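Hypothetical protein PA2218 (Pseudomonas aeruginosa, PDB 2HDW) is of unknown detailed function but adopts an alpha/beta hydrolase fold and is probably a hydrolase. Local coordinates at residues E256-F259 and L260-H264; H318-Y321 and F322-A326. One frame throughout, in Å; residues are numbered along the deposited sequence.

Interaction 1 (E256-F259 and L260-H264); sequences EAQF and LVDYH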
ATOM      1  N   GLU A 256       7.154 -21.204 -12.204  1.00 21.19           N
ATOM      2  CA  GLU A 256       6.265 -20.288 -11.493  1.00 19.57           C
ATOM      3  C   GLU A 256       5.113 -19.834 -12.375  1.00 17.08           C
ATOM      4  O   GLU A 256       5.269 -19.688 -13.588  1.00 15.07           O
ATOM      5  CB  GLU A 256       7.031 -19.054 -10.998  1.00 18.99           C
ATOM      6  CG  GLU A 256       8.004 -19.337  -9.872  1.00 19.55           C
ATOM      7  CD  GLU A 256       9.422 -19.558 -10.354  1.00 20.82           C
ATOM      8  OE1 GLU A 256       9.618 -19.791 -11.568  1.00 19.07           O
ATOM      9  OE2 GLU A 256      10.341 -19.506  -9.508  1.00 18.43           O
ATOM     10  N   ALA A 257       3.959 -19.610 -11.757  1.00 14.99           N
ATOM     11  CA  ALA A 257       2.784 -19.154 -12.486  1.00 14.40           C
ATOM     12  C   ALA A 257       3.089 -17.788 -13.084  1.00 14.07           C
ATOM     13  O   ALA A 257       3.964 -17.073 -12.595  1.00 12.01           O
ATOM     14  CB  ALA A 257       1.591 -19.061 -11.547  1.00 16.04           C
ATOM     15  N   GLN A 258       2.358 -17.424 -14.132  1.00 12.64           N
ATOM     16  CA  GLN A 258       2.568 -16.149 -14.804  1.00 13.72           C
ATOM     17  C   GLN A 258       2.519 -14.925 -13.893  1.00 13.69           C
ATOM     18  O   GLN A 258       3.325 -14.005 -14.053  1.00 13.57           O
ATOM     19  CB  GLN A 258       1.549 -15.972 -15.934  1.00 14.22           C
ATOM     20  CG  GLN A 258       1.807 -14.747 -16.803  1.00 16.74           C
ATOM     21  CD  GLN A 258       3.147 -14.811 -17.536  1.00 19.22           C
ATOM     22  OE1 GLN A 258       3.434 -15.776 -18.246  1.00 19.80           O
ATOM     23  NE2 GLN A 258       3.966 -13.777 -17.369  1.00 14.91           N
ATOM     24  N   PHE A 259       1.589 -14.896 -12.942  1.00 12.15           N
ATOM     25  CA  PHE A 259       1.506 -13.731 -12.068  1.00 12.83           C
ATOM     26  C   PHE A 259       2.785 -13.556 -11.243  1.00 11.90           C
ATOM     27  O   PHE A 259       3.119 -12.442 -10.842  1.00 10.86           O
ATOM     28  CB  PHE A 259       0.241 -13.799 -11.182  1.00 13.71           C
ATOM     29  CG  PHE A 259       0.402 -14.589  -9.909  1.00 14.55           C
ATOM     30  CD1 PHE A 259       0.748 -13.951  -8.723  1.00 15.06           C
ATOM     31  CD2 PHE A 259       0.165 -15.959  -9.886  1.00 15.29           C
ATOM     32  CE1 PHE A 259       0.850 -14.667  -7.525  1.00 14.41           C
ATOM     33  CE2 PHE A 259       0.265 -16.684  -8.695  1.00 16.35           C
ATOM     34  CZ  PHE A 259       0.606 -16.035  -7.515  1.00 14.56           C
ATOM     35  N   LEU A 260       3.517 -14.645 -11.017  1.00  9.83           N
ATOM     36  CA  LEU A 260       4.773 -14.561 -10.276  1.00 10.08           C
ATOM     37  C   LEU A 260       5.859 -14.038 -11.212  1.00  8.88           C
ATOM     38  O   LEU A 260       6.740 -13.278 -10.803  1.00  8.16           O
ATOM     39  CB  LEU A 260       5.167 -15.932  -9.721  1.00 10.37           C
ATOM     40  CG  LEU A 260       4.248 -16.395  -8.594  1.00 11.99           C
ATOM     41  CD1 LEU A 260       4.642 -17.786  -8.130  1.00 14.46           C
ATOM     42  CD2 LEU A 260       4.338 -15.395  -7.444  1.00 15.09           C
ATOM     43  N   VAL A 261       5.789 -14.448 -12.473  1.00 11.15           N
ATOM     44  CA  VAL A 261       6.746 -13.983 -13.469  1.00 11.77           C
ATOM     45  C   VAL A 261       6.529 -12.482 -13.643  1.00 11.48           C
ATOM     46  O   VAL A 261       7.483 -11.714 -13.802  1.00 10.86           O
ATOM     47  CB  VAL A 261       6.522 -14.675 -14.821  1.00 13.07           C
ATOM     48  CG1 VAL A 261       7.476 -14.096 -15.860  1.00 12.47           C
ATOM     49  CG2 VAL A 261       6.740 -16.185 -14.672  1.00 12.87           C
ATOM     50  N   ASP A 262       5.263 -12.072 -13.612  1.00 10.42           N
ATOM     51  CA  ASP A 262       4.917 -10.662 -13.743  1.00  9.34           C
ATOM     52  C   ASP A 262       5.544  -9.862 -12.606  1.00 10.77           C
ATOM     53  O   ASP A 262       6.121  -8.798 -12.835  1.00 10.25           O
ATOM     54  CB  ASP A 262       3.400 -10.463 -13.699  1.00  9.05           C
ATOM     55  CG  ASP A 262       2.704 -10.951 -14.957  1.00 10.64           C
ATOM     56  OD1 ASP A 262       3.393 -11.258 -15.955  1.00 11.18           O
ATOM     57  OD2 ASP A 262       1.457 -11.017 -14.944  1.00 10.59           O
ATOM     58  N   TYR A 263       5.414 -10.368 -11.380  1.00  8.92           N
ATOM     59  CA  TYR A 263       5.976  -9.685 -10.218  1.00 11.35           C
ATOM     60  C   TYR A 263       7.482  -9.514 -10.374  1.00 11.86           C
ATOM     61  O   TYR A 263       8.032  -8.454 -10.081  1.00 12.24           O
ATOM     62  CB  TYR A 263       5.693 -10.462  -8.930  1.00 10.89           C
ATOM     63  CG  TYR A 263       4.341 -10.190  -8.305  1.00 11.52           C
ATOM     64  CD1 TYR A 263       3.864  -8.888  -8.162  1.00 12.79           C
ATOM     65  CD2 TYR A 263       3.569 -11.231  -7.791  1.00 11.44           C
ATOM     66  CE1 TYR A 263       2.648  -8.628  -7.515  1.00 11.68           C
ATOM     67  CE2 TYR A 263       2.354 -10.984  -7.139  1.00 12.03           C
ATOM     68  CZ  TYR A 263       1.902  -9.680  -7.006  1.00 12.12           C
ATOM     69  OH  TYR A 263       0.715  -9.432  -6.352  1.00 11.82           O
ATOM     70  N   HIS A 264       8.147 -10.572 -10.825  1.00 11.50           N
ATOM     71  CA  HIS A 264       9.588 -10.518 -11.035  1.00 12.35           C
ATOM     72  C   HIS A 264       9.933  -9.459 -12.078  1.00 12.08           C
ATOM     73  O   HIS A 264      10.843  -8.657 -11.883  1.00 12.50           O
ATOM     74  CB  HIS A 264      10.120 -11.873 -11.512  1.00 12.52           C
ATOM     75  CG  HIS A 264      11.512 -11.807 -12.058  1.00 14.69           C
ATOM     76  ND1 HIS A 264      11.800 -11.280 -13.299  1.00 17.59           N
ATOM     77  CD2 HIS A 264      12.702 -12.153 -11.512  1.00 14.76           C
ATOM     78  CE1 HIS A 264      13.107 -11.301 -13.493  1.00 15.65           C
ATOM     79  NE2 HIS A 264      13.677 -11.827 -12.424  1.00 15.31           N
TER

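Interaction 2 (H318-Y321 and F322-A326); sequences HSRY and FSETA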
ATOM      1  N   HIS A 318      -4.968 -12.261 -11.295  1.00 13.41           N
ATOM      2  CA  HIS A 318      -5.118 -13.462 -10.473  1.00 12.80           C
ATOM      3  C   HIS A 318      -5.738 -13.068  -9.138  1.00 12.08           C
ATOM      4  O   HIS A 318      -6.335 -13.886  -8.434  1.00 11.24           O
ATOM      5  CB  HIS A 318      -3.745 -14.074 -10.192  1.00 13.36           C
ATOM      6  CG  HIS A 318      -2.872 -13.207  -9.337  1.00 11.70           C
ATOM      7  ND1 HIS A 318      -2.279 -12.053  -9.806  1.00 12.44           N
ATOM      8  CD2 HIS A 318      -2.539 -13.293  -8.027  1.00 13.10           C
ATOM      9  CE1 HIS A 318      -1.622 -11.466  -8.822  1.00 12.59           C
ATOM     10  NE2 HIS A 318      -1.764 -12.197  -7.731  1.00 14.46           N
ATOM     11  N   SER A 319      -5.580 -11.796  -8.799  1.00 10.94           N
ATOM     12  CA  SER A 319      -6.063 -11.254  -7.537  1.00 12.37           C
ATOM     13  C   SER A 319      -7.419 -10.564  -7.614  1.00 11.62           C
ATOM     14  O   SER A 319      -7.883 -10.003  -6.621  1.00 10.13           O
ATOM     15  CB  SER A 319      -5.046 -10.243  -7.031  1.00 11.40           C
ATOM     16  OG  SER A 319      -4.818  -9.294  -8.057  1.00 10.34           O
ATOM     17  N   ARG A 320      -8.054 -10.593  -8.777  1.00 12.13           N
ATOM     18  CA  ARG A 320      -9.334  -9.914  -8.916  1.00 11.86           C
ATOM     19  C   ARG A 320     -10.353 -10.324  -7.865  1.00 11.55           C
ATOM     20  O   ARG A 320     -11.174  -9.508  -7.438  1.00 11.56           O
ATOM     21  CB  ARG A 320      -9.929 -10.145 -10.304  1.00 12.52           C
ATOM     22  CG  ARG A 320     -11.176  -9.305 -10.561  1.00 16.99           C
ATOM     23  CD  ARG A 320     -11.761  -9.559 -11.940  1.00 21.40           C
ATOM     24  NE  ARG A 320     -12.255 -10.924 -12.067  1.00 26.48           N
ATOM     25  CZ  ARG A 320     -12.772 -11.435 -13.180  1.00 30.85           C
ATOM     26  NH1 ARG A 320     -12.865 -10.687 -14.275  1.00 28.04           N
ATOM     27  NH2 ARG A 320     -13.196 -12.697 -13.196  1.00 31.35           N
ATOM     28  N   TYR A 321     -10.304 -11.579  -7.434  1.00  9.67           N
ATOM     29  CA  TYR A 321     -11.269 -12.049  -6.453  1.00 10.48           C
ATOM     30  C   TYR A 321     -11.226 -11.290  -5.125  1.00  9.43           C
ATOM     31  O   TYR A 321     -12.247 -11.184  -4.444  1.00  9.84           O
ATOM     32  CB  TYR A 321     -11.109 -13.554  -6.222  1.00 10.49           C
ATOM     33  CG  TYR A 321      -9.934 -13.964  -5.369  1.00  9.98           C
ATOM     34  CD1 TYR A 321     -10.085 -14.162  -3.998  1.00 11.50           C
ATOM     35  CD2 TYR A 321      -8.691 -14.228  -5.942  1.00 10.15           C
ATOM     36  CE1 TYR A 321      -9.032 -14.625  -3.217  1.00 13.32           C
ATOM     37  CE2 TYR A 321      -7.630 -14.690  -5.173  1.00 13.68           C
ATOM     38  CZ  TYR A 321      -7.811 -14.889  -3.812  1.00 13.65           C
ATOM     39  OH  TYR A 321      -6.775 -15.356  -3.049  1.00 17.40           O
ATOM     40  N   PHE A 322     -10.064 -10.755  -4.751  1.00  9.49           N
ATOM     41  CA  PHE A 322      -9.973  -9.999  -3.497  1.00 10.16           C
ATOM     42  C   PHE A 322     -10.930  -8.807  -3.501  1.00  9.06           C
ATOM     43  O   PHE A 322     -11.602  -8.537  -2.503  1.00 11.30           O
ATOM     44  CB  PHE A 322      -8.546  -9.495  -3.256  1.00 10.48           C
ATOM     45  CG  PHE A 322      -7.578 -10.574  -2.853  1.00 10.22           C
ATOM     46  CD1 PHE A 322      -7.792 -11.324  -1.700  1.00 12.80           C
ATOM     47  CD2 PHE A 322      -6.444 -10.830  -3.617  1.00 13.02           C
ATOM     48  CE1 PHE A 322      -6.887 -12.317  -1.310  1.00 13.18           C
ATOM     49  CE2 PHE A 322      -5.530 -11.822  -3.237  1.00 13.66           C
ATOM     50  CZ  PHE A 322      -5.756 -12.566  -2.079  1.00 12.95           C
ATOM     51  N   SER A 323     -10.984  -8.089  -4.619  1.00  8.91           N
ATOM     52  CA  SER A 323     -11.873  -6.934  -4.742  1.00  8.04           C
ATOM     53  C   SER A 323     -13.335  -7.366  -4.793  1.00  7.47           C
ATOM     54  O   SER A 323     -14.224  -6.644  -4.333  1.00  7.23           O
ATOM     55  CB  SER A 323     -11.544  -6.137  -6.001  1.00  8.29           C
ATOM     56  OG  SER A 323     -10.264  -5.554  -5.903  1.00 13.40           O
ATOM     57  N   GLU A 324     -13.583  -8.542  -5.364  1.00  9.19           N
ATOM     58  CA  GLU A 324     -14.942  -9.057  -5.469  1.00 10.14           C
ATOM     59  C   GLU A 324     -15.461  -9.407  -4.081  1.00  9.33           C
ATOM     60  O   GLU A 324     -16.643  -9.224  -3.793  1.00  8.82           O
ATOM     61  CB  GLU A 324     -14.969 -10.282  -6.378  1.00 13.25           C
ATOM     62  CG  GLU A 324     -14.476  -9.979  -7.778  1.00 15.95           C
ATOM     63  CD  GLU A 324     -14.484 -11.191  -8.681  1.00 19.40           C
ATOM     64  OE1 GLU A 324     -14.052 -12.267  -8.226  1.00 21.39           O
ATOM     65  OE2 GLU A 324     -14.915 -11.064  -9.846  1.00 20.48           O
ATOM     66  N   THR A 325     -14.566  -9.900  -3.229  1.00  7.93           N
ATOM     67  CA  THR A 325     -14.916 -10.250  -1.855  1.00 10.43           C
ATOM     68  C   THR A 325     -15.174  -8.955  -1.079  1.00 10.85           C
ATOM     69  O   THR A 325     -16.179  -8.826  -0.385  1.00 10.32           O
ATOM     70  CB  THR A 325     -13.769 -11.050  -1.163  1.00 11.21           C
ATOM     71  OG1 THR A 325     -13.678 -12.358  -1.743  1.00 18.59           O
ATOM     72  CG2 THR A 325     -14.026 -11.194   0.335  1.00 10.40           C
ATOM     73  N   ALA A 326     -14.266  -7.992  -1.213  1.00 11.68           N
ATOM     74  CA  ALA A 326     -14.409  -6.719  -0.517  1.00 10.64           C
ATOM     75  C   ALA A 326     -15.665  -5.983  -0.982  1.00  9.99           C
ATOM     76  O   ALA A 326     -16.399  -5.420  -0.169  1.00  9.07           O
ATOM     77  CB  ALA A 326     -13.168  -5.852  -0.745  1.00  9.49           C
TER

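Interaction 1 (E256-F259 and L260-H264)
Leu-260 lies over one face of the Phe-259 ring, a CH-pi contact in the first turn of helix 258-267. Leu-260 CG stands 3.9 Å from the ring centroid and 14° off the ring normal, displaced toward the rim. The first torsion of Phe-259 explains the overlap: its CG sits between the backbone N and carbonyl carbon (chi1 85°), which folds the ring back over the chain to run side by side with its neighbour. Within the turn, the edge of the same ring meets Tyr-263, whose CE2 comes near its plane, 3.7 Å from Phe-259 CD1. On the far side of Leu-260, its CD1 branch reaches Glu-256 CB at 3.9 Å.

Among the backbone bonds, Ala-257 at the N-cap position offers one carbonyl oxygen to two donors. Leu-260 N meets Ala-257 O from above the carbonyl plane at 2.9 Å, whereas Val-261 N approaches it in plane. The Val-261 bond begins the i to i+4 series, which Asp-262 N to Gln-258 O and Tyr-263 N to Phe-259 O continue.

One polar side-chain bond spans the same turn. Gln-258 NE2 donates to Asp-262 OD1 at 2.9 Å with an N-H...O angle of 166°; the acceptor lies in the amide plane, but the carboxylate is met from above its own plane. Val-261 CB lies over a face of the amide at its nitrogen end, 3.7 Å from Gln-258 NE2.

The turn is a surface element whose inner side faces the rest of the domain. The Phe-259 ring stacks on His-318, just before helix 320-329, and meets Tyr-214 edge-to-face; Tyr-263 OH is hydrogen-bonded to Tyr-204 OH, between strand 197-201 and helix 206-212, while Asp-262 and Tyr-263 touch Val-345, between strand 334-339 and helix 346-349.

Interaction 2 (H318-Y321 and F322-A326)
The N-terminal turn of helix 320-329, the connecting helix of the beta-alpha-beta unit between strands 309-314 and 334-339, carries a face-to-face stack of Tyr-321 on Phe-322. The ring centroids are 4.2 Å apart and the planes diverge by 29°, with Tyr-321 CZ over the Phe-322 face, toward its rim. Two neighbours on a helix can overlap like this because Tyr-321 CG lies between its backbone N and carbonyl carbon (chi1 76°), while Phe-322 CG is anti to its carbonyl carbon, and both side chains then point the same way. Ser-319 CB packs against Phe-322 CD2 at 3.7 Å.

Phe-322 N donates to Ser-319 O at 3.0 Å, and Thr-325 N to Tyr-321 O at 2.9 Å; the bonds received by Arg-320 O are weak. Arg-320 NE and Glu-324 OE2 form a salt bridge at 3.5 Å.

Because that oxygen lies well out of the guanidinium plane, the pairing is one of charge without a directed N-H. Of the buried serine hydroxyls, Ser-319 OG bonds to His-313 NE2 and Ser-323 OG to ND1; Tyr-321 OH bonds to Asn-215 N, so the helix start is tied to strand 309-314 and the chain after helix 206-212.

How the interactions relate
From the N terminus, interaction 1 comes first, forming the opening turn of helix 258-267; interaction 2 follows after strand 309-314, at the opening of helix 320-329. Each closes a single helical turn within continuous chain, and the two are in series, neither nesting nor crossing. Their centres are 18 Å apart, yet they meet where the Phe-259 and His-318 rings stack, with Phe-259 CD1 3.2 Å from His-318 NE2. Tyr-204 also bridges them, its hydroxyl bonding to both Tyr-263 OH and His-318 NE2 while its ring stacks on Phe-322. Together they join the surface helix 258-267 to the beta-alpha-beta unit at the 334-339 edge of the sheet.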